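PDB 2J3X: C2 toxin component I, which probably transfers ADP-ribose from NAD to host-cell actin, acting as the enzymatic component of the binary C2 toxin. Local coordinates for residues Tyr234-Tyr237 against Ile238-Leu241; Leu79-Val82 against Glu83-Arg86; Asn330-Ile333 against Asp334-Gly338; Glu48-Thr51 against Lys52-Phe56. The protein carries 2 engineered substitutions. One frame throughout, in Å; residues are numbered along the deposited sequence.

Interaction 1: residues Tyr234-Tyr237 against Ile238-Leu241; sequences YGDY and ISKL
The carbonyl oxygen of Asp-236 is gripped twice from the following residues: Ser-239 OG donates to Asp-236 O at 2.6 Å, and Lys-240 N adds a weak, bent bond to the same atom at 3.3 Å. The setting is the loop joining helix 227-234 to helix 243-254, where a type I beta turn from Tyr-234 to Tyr-237 leads into residues 238-240 with helical backbone angles. The main bond of Lys-240 N goes to Tyr-237 O at 2.9 Å, the donor standing well above the carbonyl plane (58°) and not on a lone pair. Ser-239 can reach back because its OG lies between its own backbone N and carbonyl carbon (chi1 82°), which turns the hydroxyl to the preceding turn. On the outer side, the Lys-240 chain crosses Asp-236, Lys-240 CE coming 3.6 Å from Asp-236 OD2, but NZ bends off and the charges do not meet; Asp-236 OD1 instead pairs with Lys-289. On the inner side, the Tyr-237 ring, its CG trans to the main-chain nitrogen (chi1 177°), points toward helix 273-286, where its OH bonds to Ala-285 O. Leu-241 lies over one face of that ring. The loop is thereby laid against helix 273-286, while Ile-238 packs on Leu-246 of helix 243-254. Both methyls of Leu-241 meet the phenol: CD2 approaches CZ of Tyr-237 at 3.9 Å and CD1 approaches CE2 of Tyr-237 at 4.0 Å.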
loop_
_atom_site.group_PDB
_atom_site.type_symbol
_atom_site.label_atom_id
_atom_site.label_comp_id
_atom_site.label_asym_id
_atom_site.label_seq_id
_atom_site.Cartn_x
_atom_site.Cartn_y
_atom_site.Cartn_z
ATOM N N TYR A 234 -21.035 -10.090 4.532
ATOM C CA TYR A 234 -22.040 -9.418 5.366
ATOM C C TYR A 234 -23.438 -9.482 4.782
ATOM O O TYR A 234 -24.352 -8.767 5.251
ATOM C CB TYR A 234 -21.613 -7.943 5.645
ATOM C CG TYR A 234 -20.423 -7.959 6.609
ATOM C CD1 TYR A 234 -20.638 -7.915 8.005
ATOM C CD2 TYR A 234 -19.079 -8.114 6.121
ATOM C CE1 TYR A 234 -19.555 -8.027 8.884
ATOM C CE2 TYR A 234 -18.024 -8.204 6.995
ATOM C CZ TYR A 234 -18.259 -8.136 8.339
ATOM O OH TYR A 234 -17.219 -8.263 9.234
ATOM N N GLY A 235 -23.647 -10.340 3.781
ATOM C CA GLY A 235 -25.008 -10.569 3.293
ATOM C C GLY A 235 -25.977 -10.931 4.406
ATOM O O GLY A 235 -27.076 -10.341 4.481
ATOM N N ASP A 236 -25.592 -11.873 5.276
ATOM C CA ASP A 236 -26.481 -12.319 6.345
ATOM C C ASP A 236 -26.366 -11.507 7.619
ATOM O O ASP A 236 -26.929 -11.875 8.644
ATOM C CB ASP A 236 -26.361 -13.831 6.611
ATOM C CG ASP A 236 -25.032 -14.230 7.225
ATOM O OD1 ASP A 236 -24.198 -13.348 7.439
ATOM O OD2 ASP A 236 -24.840 -15.463 7.471
ATOM N N TYR A 237 -25.659 -10.382 7.554
ATOM C CA TYR A 237 -25.340 -9.617 8.761
ATOM C C TYR A 237 -26.625 -9.133 9.479
ATOM O O TYR A 237 -26.769 -9.370 10.692
ATOM C CB TYR A 237 -24.408 -8.446 8.413
ATOM C CG TYR A 237 -24.074 -7.565 9.583
ATOM C CD1 TYR A 237 -23.388 -8.099 10.672
ATOM C CD2 TYR A 237 -24.351 -6.195 9.564
ATOM C CE1 TYR A 237 -23.039 -7.286 11.775
ATOM C CE2 TYR A 237 -24.028 -5.390 10.671
ATOM C CZ TYR A 237 -23.369 -5.948 11.744
ATOM O OH TYR A 237 -23.003 -5.168 12.822
ATOM N N ILE A 238 -27.557 -8.494 8.769
ATOM C CA ILE A 238 -28.769 -8.013 9.442
ATOM C C ILE A 238 -29.579 -9.161 10.059
ATOM O O ILE A 238 -30.114 -9.024 11.179
ATOM C CB ILE A 238 -29.588 -7.075 8.522
ATOM C CG1 ILE A 238 -28.768 -5.778 8.324
ATOM C CG2 ILE A 238 -31.017 -6.744 9.104
ATOM C CD1 ILE A 238 -29.401 -4.795 7.304
ATOM N N SER A 239 -29.623 -10.317 9.370
ATOM C CA SER A 239 -30.345 -11.489 9.872
ATOM C C SER A 239 -29.770 -11.902 11.224
ATOM O O SER A 239 -30.454 -12.586 11.968
ATOM C CB SER A 239 -30.253 -12.660 8.879
ATOM O OG SER A 239 -29.015 -13.375 9.044
ATOM N N LYS A 240 -28.532 -11.511 11.530
ATOM C CA LYS A 240 -27.902 -11.952 12.811
ATOM C C LYS A 240 -28.060 -10.973 13.967
ATOM O O LYS A 240 -27.675 -11.312 15.125
ATOM C CB LYS A 240 -26.405 -12.172 12.627
ATOM C CG LYS A 240 -26.087 -13.420 11.736
ATOM C CD LYS A 240 -24.606 -13.606 11.564
ATOM C CE LYS A 240 -24.281 -14.940 10.956
ATOM N NZ LYS A 240 -24.336 -16.039 12.015
ATOM N N LEU A 241 -28.586 -9.797 13.687
ATOM C CA LEU A 241 -28.703 -8.720 14.685
ATOM C C LEU A 241 -30.048 -8.838 15.430
ATOM O O LEU A 241 -31.060 -9.191 14.826
ATOM C CB LEU A 241 -28.671 -7.360 13.984
ATOM C CG LEU A 241 -27.348 -6.935 13.313
ATOM C CD1 LEU A 241 -27.419 -5.493 12.825
ATOM C CD2 LEU A 241 -26.142 -7.163 14.226
HETATM O O HOH W 1 -26.958 -7.629 5.528
#

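Interaction 2: residues Leu79-Val82 against Glu83-Arg86. With SO4 (sulfate ion), chain M.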
loop_
_atom_site.group_PDB
_atom_site.type_symbol
_atom_site.label_atom_id
_atom_site.label_comp_id
_atom_site.label_asym_id
_atom_site.label_seq_id
_atom_site.Cartn_x
_atom_site.Cartn_y
_atom_site.Cartn_z
ATOM N N LEU A 79 -1.784 6.615 -18.665
ATOM C CA LEU A 79 -2.688 5.563 -18.163
ATOM C C LEU A 79 -2.725 4.405 -19.150
ATOM O O LEU A 79 -2.711 3.235 -18.745
ATOM C CB LEU A 79 -4.090 6.149 -17.904
ATOM C CG LEU A 79 -5.166 5.154 -17.541
ATOM C CD1 LEU A 79 -4.820 4.485 -16.140
ATOM C CD2 LEU A 79 -6.506 5.897 -17.430
ATOM N N PHE A 80 -2.855 4.706 -20.440
ATOM C CA PHE A 80 -2.847 3.612 -21.446
ATOM C C PHE A 80 -1.561 2.810 -21.392
ATOM O O PHE A 80 -1.595 1.585 -21.569
ATOM C CB PHE A 80 -3.005 4.146 -22.863
ATOM C CG PHE A 80 -4.372 4.759 -23.139
ATOM C CD1 PHE A 80 -5.447 4.610 -22.270
ATOM C CD2 PHE A 80 -4.576 5.409 -24.353
ATOM C CE1 PHE A 80 -6.728 5.213 -22.576
ATOM C CE2 PHE A 80 -5.808 5.972 -24.666
ATOM C CZ PHE A 80 -6.867 5.874 -23.804
ATOM N N ASP A 81 -0.440 3.483 -21.171
ATOM C CA ASP A 81 0.850 2.773 -21.082
ATOM C C ASP A 81 0.875 1.821 -19.875
ATOM O O ASP A 81 1.289 0.664 -20.000
ATOM C CB ASP A 81 2.040 3.752 -21.007
ATOM C CG ASP A 81 2.408 4.321 -22.372
ATOM O OD1 ASP A 81 1.999 3.721 -23.387
ATOM O OD2 ASP A 81 3.112 5.355 -22.403
ATOM N N VAL A 82 0.423 2.283 -18.706
ATOM C CA VAL A 82 0.268 1.382 -17.527
ATOM C C VAL A 82 -0.638 0.194 -17.883
ATOM O O VAL A 82 -0.304 -0.981 -17.571
ATOM C CB VAL A 82 -0.265 2.128 -16.275
ATOM C CG1 VAL A 82 -0.769 1.175 -15.142
ATOM C CG2 VAL A 82 0.791 3.157 -15.752
ATOM N N GLU A 83 -1.786 0.456 -18.509
ATOM C CA GLU A 83 -2.694 -0.653 -18.846
ATOM C C GLU A 83 -2.025 -1.636 -19.822
ATOM O O GLU A 83 -2.197 -2.861 -19.702
ATOM C CB GLU A 83 -3.967 -0.061 -19.426
ATOM C CG GLU A 83 -4.785 0.724 -18.361
ATOM C CD GLU A 83 -5.956 1.535 -18.936
ATOM O OE1 GLU A 83 -5.965 1.763 -20.151
ATOM O OE2 GLU A 83 -6.865 1.893 -18.130
ATOM N N ARG A 84 -1.276 -1.104 -20.786
ATOM C CA ARG A 84 -0.587 -1.956 -21.782
ATOM C C ARG A 84 0.507 -2.827 -21.182
ATOM O O ARG A 84 0.708 -3.968 -21.608
ATOM C CB ARG A 84 -0.043 -1.102 -22.928
ATOM C CG ARG A 84 -1.192 -0.633 -23.874
ATOM C CD ARG A 84 -0.770 0.521 -24.771
ATOM N NE ARG A 84 -1.956 1.079 -25.441
ATOM C CZ ARG A 84 -2.010 2.311 -25.966
ATOM N NH1 ARG A 84 -0.929 3.126 -25.955
ATOM N NH2 ARG A 84 -3.152 2.732 -26.527
ATOM N N ILE A 85 1.226 -2.271 -20.210
ATOM C CA ILE A 85 2.265 -3.019 -19.474
ATOM C C ILE A 85 1.564 -4.130 -18.683
ATOM O O ILE A 85 2.004 -5.281 -18.667
ATOM C CB ILE A 85 3.144 -2.088 -18.590
ATOM C CG1 ILE A 85 4.011 -1.183 -19.466
ATOM C CG2 ILE A 85 4.084 -2.928 -17.685
ATOM C CD1 ILE A 85 4.575 0.055 -18.691
ATOM N N ARG A 86 0.468 -3.809 -18.003
ATOM C CA ARG A 86 -0.280 -4.820 -17.254
ATOM C C ARG A 86 -0.713 -5.938 -18.160
ATOM O O ARG A 86 -0.610 -7.127 -17.785
ATOM C CB ARG A 86 -1.536 -4.218 -16.600
ATOM C CG ARG A 86 -1.238 -3.271 -15.441
ATOM C CD ARG A 86 -2.601 -2.811 -14.933
ATOM N NE ARG A 86 -2.516 -1.685 -13.999
ATOM C CZ ARG A 86 -3.553 -0.917 -13.660
ATOM N NH1 ARG A 86 -4.766 -1.117 -14.204
ATOM N NH2 ARG A 86 -3.367 0.053 -12.771
HETATM S S SO4 M . -7.896 0.000 -15.471
HETATM O O1 SO4 M . -6.752 0.916 -15.816
HETATM O O2 SO4 M . -7.815 -1.098 -16.430
HETATM O O3 SO4 M . -7.692 -0.570 -14.135
HETATM O O4 SO4 M . -9.182 0.698 -15.583
HETATM O O HOH W 2 1.920 2.276 -26.303
#
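Four successive helical bonds join Leu-79 to Glu-83, Phe-80 to Arg-84, Asp-81 to Ile-85 and Val-82 to Arg-86, the second being the shortest with Arg-84 N 2.8 Å from Phe-80 O. Along one flank, Arg-84 runs back extended, and Phe-80 CB lies over the centre of one guanidinium face, 3.7 Å from Arg-84 CZ. The Phe-80 ring is turned 52° from the guanidinium plane, and Arg-84 NH2 approaches Phe-80 CD2. Arg-84 NH1 also forms a long salt bridge to Asp-81 OD1 (3.9 Å), with a water bonded to both groups. All of this lies within helix 77-90, which packs against helices 47-59 and 65-73 in the N-terminal ADP-ribosyltransferase-like half of the chain. On another flank, Arg-86 reaches past Val-82, whose CG1 sits over one guanidinium face, 3.5 Å from Arg-86 NE; Gln-189 accepts from NE. Arg-86 NH1 donates to sulfate O3 at 3.0 Å, the oxygen lying at the guanidinium edge. The same sulfate, also held by Lys-72 and Lys-224, brings O1 within 2.5 Å of Glu-83 OE2; one of the two acid groups probably holds a proton and gives it to the other, consistent with the pH of 3.0 of this structure. Leu-79 crosses Glu-83 at a slant, its CG 3.7 Å from Glu-83 OE2.

Interaction 3: residues Asn330-Ile333 against Asp334-Gly338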
loop_
_atom_site.group_PDB
_atom_site.type_symbol
_atom_site.label_atom_id
_atom_site.label_comp_id
_atom_site.label_asym_id
_atom_site.label_seq_id
_atom_site.Cartn_x
_atom_site.Cartn_y
_atom_site.Cartn_z
ATOM N N ASN A 330 9.317 14.978 4.052
ATOM C CA ASN A 330 10.281 14.323 4.950
ATOM C C ASN A 330 10.007 14.578 6.402
ATOM O O ASN A 330 10.132 13.653 7.238
ATOM C CB ASN A 330 11.739 14.681 4.607
ATOM C CG ASN A 330 12.175 14.134 3.231
ATOM O OD1 ASN A 330 11.673 13.114 2.753
ATOM N ND2 ASN A 330 13.117 14.836 2.587
ATOM N N GLU A 331 9.625 15.823 6.719
ATOM C CA GLU A 331 9.304 16.143 8.086
ATOM C C GLU A 331 8.144 15.279 8.571
ATOM O O GLU A 331 8.185 14.715 9.664
ATOM C CB GLU A 331 8.917 17.627 8.194
ATOM C CG GLU A 331 10.159 18.533 8.082
ATOM C CD GLU A 331 9.799 19.958 7.674
ATOM O OE1 GLU A 331 8.587 20.287 7.635
ATOM O OE2 GLU A 331 10.751 20.733 7.390
ATOM N N PHE A 332 7.092 15.234 7.768
ATOM C CA PHE A 332 5.883 14.516 8.165
ATOM C C PHE A 332 6.143 13.004 8.307
ATOM O O PHE A 332 5.683 12.395 9.265
ATOM C CB PHE A 332 4.738 14.761 7.140
ATOM C CG PHE A 332 3.460 14.076 7.515
ATOM C CD1 PHE A 332 2.563 14.708 8.401
ATOM C CD2 PHE A 332 3.128 12.811 6.971
ATOM C CE1 PHE A 332 1.376 14.093 8.778
ATOM C CE2 PHE A 332 1.908 12.174 7.343
ATOM C CZ PHE A 332 1.052 12.784 8.276
ATOM N N ILE A 333 6.858 12.437 7.336
ATOM C CA ILE A 333 7.153 10.993 7.351
ATOM C C ILE A 333 8.008 10.675 8.569
ATOM O O ILE A 333 7.720 9.700 9.307
ATOM C CB ILE A 333 7.834 10.574 6.050
ATOM C CG1 ILE A 333 6.822 10.697 4.899
ATOM C CG2 ILE A 333 8.435 9.118 6.157
ATOM C CD1 ILE A 333 7.443 10.795 3.473
ATOM N N ASP A 334 9.012 11.519 8.833
ATOM C CA ASP A 334 9.932 11.232 9.958
ATOM C C ASP A 334 9.224 11.319 11.307
ATOM O O ASP A 334 9.453 10.502 12.234
ATOM C CB ASP A 334 11.141 12.159 9.913
ATOM C CG ASP A 334 12.119 11.774 8.807
ATOM O OD1 ASP A 334 11.853 10.817 8.036
ATOM O OD2 ASP A 334 13.140 12.452 8.710
ATOM N N LYS A 335 8.347 12.311 11.431
ATOM C CA LYS A 335 7.608 12.472 12.675
ATOM C C LYS A 335 6.584 11.368 12.910
ATOM O O LYS A 335 6.444 10.837 14.032
ATOM C CB LYS A 335 6.905 13.836 12.711
ATOM C CG LYS A 335 6.039 13.991 13.944
ATOM C CD LYS A 335 5.472 15.364 14.030
ATOM C CE LYS A 335 4.517 15.389 15.207
ATOM N NZ LYS A 335 3.858 16.756 15.368
ATOM N N TRP A 336 5.845 11.014 11.868
ATOM C CA TRP A 336 4.609 10.219 12.094
ATOM C C TRP A 336 4.790 8.739 11.911
ATOM O O TRP A 336 3.956 7.954 12.358
ATOM C CB TRP A 336 3.442 10.739 11.223
ATOM C CG TRP A 336 2.909 12.057 11.811
ATOM C CD1 TRP A 336 3.295 13.336 11.489
ATOM C CD2 TRP A 336 1.981 12.173 12.877
ATOM N NE1 TRP A 336 2.645 14.248 12.316
ATOM C CE2 TRP A 336 1.808 13.559 13.144
ATOM C CE3 TRP A 336 1.229 11.241 13.605
ATOM C CZ2 TRP A 336 0.958 14.011 14.131
ATOM C CZ3 TRP A 336 0.366 11.695 14.582
ATOM C CH2 TRP A 336 0.266 13.077 14.856
ATOM N N THR A 337 5.876 8.349 11.247
ATOM C CA THR A 337 6.127 6.913 11.153
ATOM C C THR A 337 6.297 6.422 12.587
ATOM O O THR A 337 7.144 6.940 13.346
ATOM C CB THR A 337 7.391 6.627 10.312
ATOM O OG1 THR A 337 7.204 7.141 8.994
ATOM C CG2 THR A 337 7.600 5.083 10.182
ATOM N N GLY A 338 5.521 5.410 12.983
ATOM C CA GLY A 338 5.714 4.844 14.308
ATOM C C GLY A 338 4.748 5.369 15.361
ATOM O O GLY A 338 4.667 4.809 16.466
#
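Phe-332 and Trp-336, one turn apart at the C-terminal end of helix 326-336, form an offset stack: the phenyl ring and the five-membered indole ring have centroids 4.5 Å apart and planes inclined at 28°. The overlap is partial. Trp-336 CD1 stands over one face of Phe-332 toward the rim, 3.4 Å from Phe-332 CE1, while the six-membered part of the indole extends beyond. The torsions bring the rings together from different sides: CG of Phe-332 points away from the backbone N, beside the carbonyl carbon (chi1 -179°), that of Trp-336 lies beside its own N (chi1 -75°), and the first ring sweeps forward along the helix while the second leans back. Phe-332 O lies at the indole edge near its plane and accepts the helical bond from Trp-336 N. Phe-306 meets both rings edge-to-face, and Lys-339 makes a cation-pi contact with Trp-336. On a different side of the helix, Ile-333 and Thr-337 point the same way, packing toward Ile-403 of strand 397-411. Thr-337, the first residue to leave helical angles, closes the last turn twice over: its N reaches Ile-333 O at 3.0 Å and its OG1 reaches that oxygen at 2.6 Å, from opposite faces of the carbonyl plane.

Interaction 4: residues Glu48-Thr51 against Lys52-Phe56; sequences EYKT and KIDNF. With SO4 (sulfate ion), chain P.
Ile-53 lays CG1 over one face of the Tyr-49 ring in a CH-pi contact, 3.6 Å from the ring centroid and 15° off the normal. The two side chains point the same way from helix 47-59, one turn apart, and CG of Tyr-49, anti to its backbone N (chi1 166°), brings the ring alongside Ile-53. Lys-52 NZ comes to CD2 of the same ring at a slant, its own hydrogen bond going to Asn-78. Round the helix, Lys-50 NZ forms a salt bridge with Asp-54 OD2 at 3.3 Å, weak as a hydrogen bond, and a water bonded to both closes a small ring. Sulfate sits beside the pair: Lys-50 NZ donates to its O1 at 3.0 Å, and Thr-51 OG1 lies 2.8 Å from its O4, though Lys-47 O competes for that hydroxyl proton. Further out, Ser-148 OG fixes Lys-50 NZ, and Ala-40 O fixes the Tyr-49 hydroxyl, which ties the helix to helix 35-42 near its C-terminal end. Asp-54 packs on Ser-145 and Phe-146. With Asp-54 OD2 only 2.6 Å from sulfate O2, one of the two acid groups probably holds a proton and donates it to the other, as the pH of 3.0 of this structure would favour. If it is the carboxylate, its charge would be lessened and its attraction to Lys-50 probably weakened; sulfate O1, Ser-148 OG and the water would remain as partners of Lys-50 NZ.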
loop_
_atom_site.group_PDB
_atom_site.type_symbol
_atom_site.label_atom_id
_atom_site.label_comp_id
_atom_site.label_asym_id
_atom_site.label_seq_id
_atom_site.Cartn_x
_atom_site.Cartn_y
_atom_site.Cartn_z
ATOM N N GLU A 48 14.439 7.159 -16.445
ATOM C CA GLU A 48 13.528 8.276 -16.211
ATOM C C GLU A 48 12.045 7.887 -16.418
ATOM O O GLU A 48 11.242 8.055 -15.492
ATOM C CB GLU A 48 13.882 9.429 -17.142
ATOM C CG GLU A 48 13.786 10.803 -16.515
ATOM C CD GLU A 48 15.148 11.310 -15.991
ATOM O OE1 GLU A 48 16.097 11.483 -16.815
ATOM O OE2 GLU A 48 15.261 11.551 -14.754
ATOM N N TYR A 49 11.700 7.362 -17.605
ATOM C CA TYR A 49 10.333 6.908 -17.923
ATOM C C TYR A 49 9.891 5.796 -17.012
ATOM O O TYR A 49 8.752 5.802 -16.618
ATOM C CB TYR A 49 10.162 6.503 -19.398
ATOM C CG TYR A 49 8.901 5.689 -19.866
ATOM C CD1 TYR A 49 8.879 4.296 -19.776
ATOM C CD2 TYR A 49 7.792 6.304 -20.478
ATOM C CE1 TYR A 49 7.784 3.514 -20.252
ATOM C CE2 TYR A 49 6.652 5.523 -20.958
ATOM C CZ TYR A 49 6.666 4.115 -20.858
ATOM O OH TYR A 49 5.612 3.267 -21.356
ATOM N N LYS A 50 10.764 4.840 -16.694
ATOM C CA LYS A 50 10.363 3.755 -15.782
ATOM C C LYS A 50 9.974 4.318 -14.420
ATOM O O LYS A 50 8.986 3.922 -13.837
ATOM C CB LYS A 50 11.471 2.717 -15.596
ATOM C CG LYS A 50 11.019 1.585 -14.662
ATOM C CD LYS A 50 12.011 0.424 -14.654
ATOM C CE LYS A 50 11.461 -0.695 -13.809
ATOM N NZ LYS A 50 11.751 -0.456 -12.381
ATOM N N THR A 51 10.764 5.270 -13.931
ATOM C CA THR A 51 10.440 5.924 -12.653
ATOM C C THR A 51 9.086 6.637 -12.759
ATOM O O THR A 51 8.217 6.523 -11.872
ATOM C CB THR A 51 11.577 6.900 -12.260
ATOM O OG1 THR A 51 12.732 6.114 -11.941
ATOM C CG2 THR A 51 11.177 7.762 -11.025
ATOM N N LYS A 52 8.910 7.343 -13.859
ATOM C CA LYS A 52 7.698 8.128 -14.086
ATOM C C LYS A 52 6.442 7.233 -14.136
ATOM O O LYS A 52 5.379 7.543 -13.520
ATOM C CB LYS A 52 7.856 8.940 -15.373
ATOM C CG LYS A 52 6.642 9.811 -15.725
ATOM C CD LYS A 52 5.881 9.318 -16.945
ATOM C CE LYS A 52 6.226 10.180 -18.141
ATOM N NZ LYS A 52 5.898 9.467 -19.408
ATOM N N ILE A 53 6.530 6.170 -14.939
ATOM C CA ILE A 53 5.409 5.244 -15.095
ATOM C C ILE A 53 5.128 4.479 -13.791
ATOM O O ILE A 53 3.947 4.262 -13.430
ATOM C CB ILE A 53 5.707 4.262 -16.280
ATOM C CG1 ILE A 53 5.417 4.965 -17.614
ATOM C CG2 ILE A 53 4.880 2.984 -16.210
ATOM C CD1 ILE A 53 3.863 5.454 -17.809
ATOM N N ASP A 54 6.183 4.094 -13.061
ATOM C CA ASP A 54 5.972 3.413 -11.775
ATOM C C ASP A 54 5.232 4.335 -10.815
ATOM O O ASP A 54 4.293 3.920 -10.149
ATOM C CB ASP A 54 7.316 2.949 -11.123
ATOM C CG ASP A 54 7.818 1.587 -11.691
ATOM O OD1 ASP A 54 7.026 0.822 -12.255
ATOM O OD2 ASP A 54 9.009 1.255 -11.520
ATOM N N ASN A 55 5.675 5.589 -10.735
ATOM C CA ASN A 55 4.989 6.553 -9.854
ATOM C C ASN A 55 3.558 6.787 -10.292
ATOM O O ASN A 55 2.643 6.853 -9.475
ATOM C CB ASN A 55 5.763 7.870 -9.893
ATOM C CG ASN A 55 7.033 7.828 -9.072
ATOM O OD1 ASN A 55 7.238 6.956 -8.229
ATOM N ND2 ASN A 55 7.876 8.826 -9.278
ATOM N N PHE A 56 3.347 6.903 -11.594
ATOM C CA PHE A 56 2.005 7.084 -12.144
ATOM C C PHE A 56 1.119 5.864 -11.793
ATOM O O PHE A 56 -0.062 6.012 -11.475
ATOM C CB PHE A 56 2.083 7.332 -13.661
ATOM C CG PHE A 56 0.766 7.763 -14.271
ATOM C CD1 PHE A 56 0.336 9.086 -14.189
ATOM C CD2 PHE A 56 -0.077 6.815 -14.834
ATOM C CE1 PHE A 56 -0.909 9.480 -14.733
ATOM C CE2 PHE A 56 -1.320 7.193 -15.354
ATOM C CZ PHE A 56 -1.737 8.509 -15.324
HETATM S S SO4 P . 11.739 2.886 -10.198
HETATM O O1 SO4 P . 12.232 2.354 -11.474
HETATM O O2 SO4 P . 10.287 3.132 -10.216
HETATM O O3 SO4 P . 12.014 1.937 -9.113
HETATM O O4 SO4 P . 12.369 4.197 -10.001
HETATM O O HOH W 3 9.572 -1.477 -10.306
#

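How the interactions relate
Interactions 2 and 4 belong together: their centres lie 12 Å apart on helices 77-90 and 47-59, which touch in the N-terminal half through Phe-56 on Leu-79 and Val-82, and through Ile-53 on Ile-85. Each has a buried apolar side and an outer side where a sulfate collects basic and acidic groups. Interactions 1 and 3 both lie in the C-terminal transferase-like half, yet their centres are 40 Å apart. Interaction 3 is partly buried and aromatic, ending a regular helix against a strand. Interaction 1 is a surface contact 30 Å from the chain centre, a loop whose local bonds end on backbone carbonyls.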